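PDB 6W0P: kojibiose phosphorylase from Gut metagenome, which belongs to glycoside hydrolase family 65, whose members combine an N-terminal beta-sandwich domain, a helical catalytic domain and a small C-terminal domain. Local coordinates for residues N87-F92 with V251-D256; I198-K203 with Q209-V214. All blocks are in the same frame, centred on the assembly; numbering follows the deposited sequence.

Contact 1: residues N87-F92 with V251-D256; sequences NSVNFF and VTNIID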
loop_
_atom_site.group_PDB
_atom_site.type_symbol
_atom_site.label_atom_id
_atom_site.label_comp_id
_atom_site.label_asym_id
_atom_site.label_seq_id
_atom_site.Cartn_x
_atom_site.Cartn_y
_atom_site.Cartn_z
ATOM N N ASN A 87 18.457 -16.843 -10.428
ATOM C CA ASN A 87 19.281 -18.059 -10.275
ATOM C C ASN A 87 19.417 -18.643 -11.681
ATOM O O ASN A 87 18.378 -18.733 -12.423
ATOM C CB ASN A 87 18.654 -19.018 -9.268
ATOM C CG ASN A 87 19.608 -20.090 -8.796
ATOM O OD1 ASN A 87 20.801 -20.047 -9.124
ATOM N ND2 ASN A 87 19.062 -21.086 -8.096
ATOM N N SER A 88 20.652 -18.958 -12.060
ATOM C CA SER A 88 21.020 -19.422 -13.419
ATOM C C SER A 88 21.775 -20.740 -13.309
ATOM O O SER A 88 21.859 -21.313 -12.207
ATOM C CB SER A 88 21.830 -18.373 -14.134
ATOM O OG SER A 88 21.161 -17.131 -14.097
ATOM N N VAL A 89 22.336 -21.183 -14.422
ATOM C CA VAL A 89 22.906 -22.548 -14.542
ATOM C C VAL A 89 23.821 -22.820 -13.344
ATOM O O VAL A 89 24.791 -22.077 -13.128
ATOM C CB VAL A 89 23.598 -22.734 -15.904
ATOM C CG1 VAL A 89 24.683 -21.690 -16.167
ATOM C CG2 VAL A 89 24.133 -24.151 -16.069
ATOM N N ASN A 90 23.508 -23.866 -12.584
ATOM C CA ASN A 90 24.432 -24.433 -11.564
ATOM C C ASN A 90 25.507 -25.257 -12.294
ATOM O O ASN A 90 25.162 -26.352 -12.774
ATOM C CB ASN A 90 23.661 -25.285 -10.549
ATOM C CG ASN A 90 24.565 -25.915 -9.510
ATOM O OD1 ASN A 90 25.788 -25.847 -9.625
ATOM N ND2 ASN A 90 23.967 -26.503 -8.481
ATOM N N PHE A 91 26.731 -24.730 -12.438
ATOM C CA PHE A 91 27.814 -25.351 -13.258
ATOM C C PHE A 91 28.873 -25.981 -12.352
ATOM O O PHE A 91 29.904 -26.413 -12.863
ATOM C CB PHE A 91 28.425 -24.338 -14.224
ATOM C CG PHE A 91 28.891 -23.042 -13.612
ATOM C CD1 PHE A 91 30.032 -22.992 -12.820
ATOM C CD2 PHE A 91 28.204 -21.860 -13.859
ATOM C CE1 PHE A 91 30.446 -21.798 -12.257
ATOM C CE2 PHE A 91 28.636 -20.664 -13.312
ATOM C CZ PHE A 91 29.758 -20.632 -12.520
ATOM N N PHE A 92 28.630 -26.022 -11.041
ATOM C CA PHE A 92 29.538 -26.661 -10.051
ATOM C C PHE A 92 28.910 -27.953 -9.527
ATOM O O PHE A 92 29.595 -28.708 -8.804
ATOM C CB PHE A 92 29.844 -25.696 -8.902
ATOM C CG PHE A 92 30.843 -24.598 -9.204
ATOM C CD1 PHE A 92 31.964 -24.830 -9.990
ATOM C CD2 PHE A 92 30.701 -23.345 -8.630
ATOM C CE1 PHE A 92 32.889 -23.823 -10.222
ATOM C CE2 PHE A 92 31.632 -22.345 -8.854
ATOM C CZ PHE A 92 32.722 -22.584 -9.652
ATOM N N VAL A 251 34.619 -24.521 -17.211
ATOM C CA VAL A 251 33.277 -23.998 -17.595
ATOM C C VAL A 251 33.444 -22.651 -18.319
ATOM O O VAL A 251 34.292 -21.872 -17.907
ATOM C CB VAL A 251 32.373 -23.877 -16.355
ATOM C CG1 VAL A 251 30.975 -23.389 -16.704
ATOM C CG2 VAL A 251 32.303 -25.191 -15.594
ATOM N N THR A 252 32.673 -22.430 -19.385
ATOM C CA THR A 252 32.490 -21.125 -20.065
ATOM C C THR A 252 30.986 -20.866 -20.202
ATOM O O THR A 252 30.273 -21.767 -20.614
ATOM C CB THR A 252 33.262 -21.060 -21.384
ATOM O OG1 THR A 252 34.652 -21.133 -21.061
ATOM C CG2 THR A 252 32.977 -19.794 -22.156
ATOM N N ASN A 253 30.533 -19.694 -19.750
ATOM C CA ASN A 253 29.129 -19.232 -19.819
ATOM C C ASN A 253 29.142 -17.979 -20.689
ATOM O O ASN A 253 29.886 -17.020 -20.334
ATOM C CB ASN A 253 28.562 -19.023 -18.414
ATOM C CG ASN A 253 28.504 -20.312 -17.625
ATOM O OD1 ASN A 253 27.842 -21.263 -18.029
ATOM N ND2 ASN A 253 29.191 -20.373 -16.509
ATOM N N ILE A 254 28.429 -18.008 -21.821
ATOM C CA ILE A 254 28.294 -16.833 -22.727
ATOM C C ILE A 254 26.838 -16.369 -22.668
ATOM O O ILE A 254 25.937 -17.166 -23.026
ATOM C CB ILE A 254 28.749 -17.141 -24.166
ATOM C CG1 ILE A 254 30.150 -17.747 -24.219
ATOM C CG2 ILE A 254 28.669 -15.876 -25.008
ATOM C CD1 ILE A 254 31.254 -16.809 -23.731
ATOM N N ILE A 255 26.624 -15.122 -22.257
ATOM C CA ILE A 255 25.266 -14.549 -22.064
ATOM C C ILE A 255 25.018 -13.520 -23.166
ATOM O O ILE A 255 25.994 -12.935 -23.662
ATOM C CB ILE A 255 25.106 -13.933 -20.657
ATOM C CG1 ILE A 255 25.973 -12.688 -20.468
ATOM C CG2 ILE A 255 25.388 -14.968 -19.592
ATOM C CD1 ILE A 255 25.692 -11.944 -19.190
ATOM N N ASP A 256 23.752 -13.341 -23.542
ATOM C CA ASP A 256 23.295 -12.204 -24.378
ATOM C C ASP A 256 22.172 -11.493 -23.616
ATOM O O ASP A 256 21.017 -11.988 -23.639
ATOM C CB ASP A 256 22.855 -12.657 -25.774
ATOM C CG ASP A 256 22.353 -11.507 -26.626
ATOM O OD1 ASP A 256 22.712 -10.351 -26.319
ATOM O OD2 ASP A 256 21.589 -11.774 -27.565
#
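V89 and F91 of the loop 87-92 pass alongside N253 and V251 of the strand 251-256 in the opposite chain direction, with CA atoms 7.1 Å apart for F91 and V251 and 8.8 Å apart for V89 and N253. The backbones are too widely separated to pair, and side chains bridge the gap. F91 is the central one. Its first torsion, 52°, places CG between its own backbone N and carbonyl carbon, and the ring thereby comes down toward the strand. There CG1 of V251 packs 3.7 Å from F91 CB and stays close to the root of the ring, while the N253 amide approaches obliquely from further along the strand, ND2 lying 3.2 Å from CD2 and 3.3 Å from CE2 of F91. The ring and amide planes are 37° apart. A hydrogen bond from N253 OD1 to the hydroxyl of S213, on the adjoining strand, fixes the rotation of this amide. OD1 also packs 3.7 Å from V89 CG1. Within the loop, F91 presents its CE1 edge over the centre of the F92 ring, 3.5 Å above that plane. F92 N in turn donates to N90 OD1 (3.2 Å), which closes an Asx turn around F91. The strand's alternate residues T252 and I254 pack instead against helix 263-277. The arrangement is that of a connecting loop, leading into strand 94-98 of the second sheet, laid over the larger sheet of the family 65 N-terminal beta-sandwich.

Contact 2: residues I198-K203 with Q209-V214; sequences IGLTVK and QTLTSV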
loop_
_atom_site.group_PDB
_atom_site.type_symbol
_atom_site.label_atom_id
_atom_site.label_comp_id
_atom_site.label_asym_id
_atom_site.label_seq_id
_atom_site.Cartn_x
_atom_site.Cartn_y
_atom_site.Cartn_z
ATOM N N ILE A 198 30.666 -30.513 -23.721
ATOM C CA ILE A 198 29.207 -30.770 -23.533
ATOM C C ILE A 198 28.606 -29.484 -22.991
ATOM O O ILE A 198 29.318 -28.812 -22.247
ATOM C CB ILE A 198 28.979 -31.968 -22.594
ATOM C CG1 ILE A 198 27.522 -32.420 -22.595
ATOM C CG2 ILE A 198 29.474 -31.683 -21.181
ATOM C CD1 ILE A 198 27.306 -33.771 -21.937
ATOM N N GLY A 199 27.364 -29.145 -23.343
ATOM C CA GLY A 199 26.799 -27.852 -22.922
ATOM C C GLY A 199 25.330 -27.705 -23.228
ATOM O O GLY A 199 24.725 -28.650 -23.739
ATOM N N LEU A 200 24.770 -26.553 -22.871
ATOM C CA LEU A 200 23.348 -26.211 -23.112
ATOM C C LEU A 200 23.240 -24.736 -23.489
ATOM O O LEU A 200 24.176 -23.967 -23.202
ATOM C CB LEU A 200 22.498 -26.543 -21.882
ATOM C CG LEU A 200 22.986 -26.027 -20.531
ATOM C CD1 LEU A 200 22.697 -24.538 -20.375
ATOM C CD2 LEU A 200 22.331 -26.830 -19.397
ATOM N N THR A 201 22.152 -24.389 -24.155
ATOM C CA THR A 201 21.739 -23.008 -24.464
ATOM C C THR A 201 20.305 -22.859 -23.970
ATOM O O THR A 201 19.464 -23.731 -24.316
ATOM C CB THR A 201 21.832 -22.685 -25.957
ATOM O OG1 THR A 201 23.204 -22.784 -26.339
ATOM C CG2 THR A 201 21.306 -21.302 -26.277
ATOM N N VAL A 202 20.048 -21.822 -23.177
ATOM C CA VAL A 202 18.718 -21.585 -22.559
ATOM C C VAL A 202 18.328 -20.139 -22.838
ATOM O O VAL A 202 19.207 -19.339 -23.218
ATOM C CB VAL A 202 18.724 -21.902 -21.053
ATOM C CG1 VAL A 202 18.743 -23.394 -20.802
ATOM C CG2 VAL A 202 19.881 -21.229 -20.328
ATOM N N LYS A 203 17.051 -19.838 -22.655
ATOM C CA LYS A 203 16.492 -18.493 -22.854
ATOM C C LYS A 203 15.551 -18.192 -21.689
ATOM O O LYS A 203 14.901 -19.135 -21.200
ATOM C CB LYS A 203 15.777 -18.427 -24.204
ATOM C CG LYS A 203 15.334 -17.034 -24.621
ATOM C CD LYS A 203 14.749 -17.011 -26.021
ATOM C CE LYS A 203 14.191 -15.656 -26.406
ATOM N NZ LYS A 203 14.060 -15.516 -27.880
ATOM N N GLN A 209 16.557 -12.946 -23.084
ATOM C CA GLN A 209 17.977 -13.155 -22.713
ATOM C C GLN A 209 18.315 -14.634 -22.861
ATOM O O GLN A 209 17.475 -15.486 -22.489
ATOM C CB GLN A 209 18.248 -12.654 -21.303
ATOM C CG GLN A 209 18.022 -11.158 -21.172
ATOM C CD GLN A 209 18.369 -10.708 -19.776
ATOM O OE1 GLN A 209 18.024 -11.378 -18.795
ATOM N NE2 GLN A 209 19.072 -9.583 -19.690
ATOM N N THR A 210 19.511 -14.895 -23.369
ATOM C CA THR A 210 20.036 -16.248 -23.651
ATOM C C THR A 210 21.389 -16.432 -22.963
ATOM O O THR A 210 22.102 -15.424 -22.731
ATOM C CB THR A 210 20.161 -16.492 -25.161
ATOM O OG1 THR A 210 21.233 -15.682 -25.656
ATOM C CG2 THR A 210 18.870 -16.208 -25.898
ATOM N N LEU A 211 21.709 -17.691 -22.678
ATOM C CA LEU A 211 22.973 -18.108 -22.049
ATOM C C LEU A 211 23.399 -19.445 -22.663
ATOM O O LEU A 211 22.532 -20.323 -22.811
ATOM C CB LEU A 211 22.689 -18.224 -20.552
ATOM C CG LEU A 211 23.819 -18.790 -19.705
ATOM C CD1 LEU A 211 23.733 -18.240 -18.287
ATOM C CD2 LEU A 211 23.790 -20.311 -19.696
ATOM N N THR A 212 24.686 -19.605 -22.968
ATOM C CA THR A 212 25.293 -20.912 -23.326
ATOM C C THR A 212 26.309 -21.269 -22.250
ATOM O O THR A 212 27.207 -20.445 -21.985
ATOM C CB THR A 212 25.925 -20.909 -24.724
ATOM O OG1 THR A 212 24.861 -20.768 -25.658
ATOM C CG2 THR A 212 26.675 -22.185 -25.038
ATOM N N SER A 213 26.118 -22.426 -21.622
ATOM C CA SER A 213 27.036 -23.005 -20.620
ATOM C C SER A 213 27.679 -24.248 -21.215
ATOM O O SER A 213 26.918 -25.168 -21.599
ATOM C CB SER A 213 26.324 -23.341 -19.346
ATOM O OG SER A 213 27.271 -23.782 -18.383
ATOM N N VAL A 214 29.014 -24.256 -21.289
ATOM C CA VAL A 214 29.789 -25.401 -21.844
ATOM C C VAL A 214 30.861 -25.833 -20.839
ATOM O O VAL A 214 31.501 -24.960 -20.220
ATOM C CB VAL A 214 30.401 -25.048 -23.210
ATOM C CG1 VAL A 214 29.320 -24.864 -24.271
ATOM C CG2 VAL A 214 31.294 -23.821 -23.126
#
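The flat groups that meet between L200 and S213, and again between V202 and L211, are backbone peptides. Two hydrogen bonds in each pair join them within the antiparallel sheet, V202 N to L211 O being the straightest at 164° (2.9 Å). On the sheet face shared by these four residues, V202 and L211 run alongside each other in the same direction, CG2 of V202 being 4.1 Å from L211 CD2, and L200 CD1 reaches S213 CB. The other face carries T201, T212, K203, T210 and V214, the last packing on F192 and helix 263-277. In the non-hydrogen-bonded pair T201 and T212, both hydroxyls stand beside their own backbone N (chi1 -63° and -67°), which brings OG1 of T201 within hydrogen-bonding distance, 2.7 Å, of OG1 of T212. Next along, K203 lays its CG 3.8 Å from T210 CG2 before the rest of the extended chain turns from the strand. G199 CA closes to 4.0 Å from V214 CA. Chemically, the L200, V202 and L211 face is mainly aliphatic, with S213 OG a polar exception held by N253, whereas on the other the two ends of the Q266 amide grip the buried T210 and T212 hydroxyls.

Contacts 1 and 2 have centres about 7 Å apart and share one sheet, in which strand 210-217 lies between strand 245-256 and strand 197-204. Strands 210-217 and 245-256 are joined by probable backbone hydrogen bonds, I254 N to T212 O at 2.7 Å and D256 N to T210 O at 2.8 Å. N253, through its side chain, is common to both contacts. V89 of the loop 87-92 also touches L211 and S213, so the loop spans both neighbouring strands, while helix 263-277 packs against both from the opposite face. In sequence, the hairpin of contact 2 falls between the two segments of contact 1, all within the N-terminal domain.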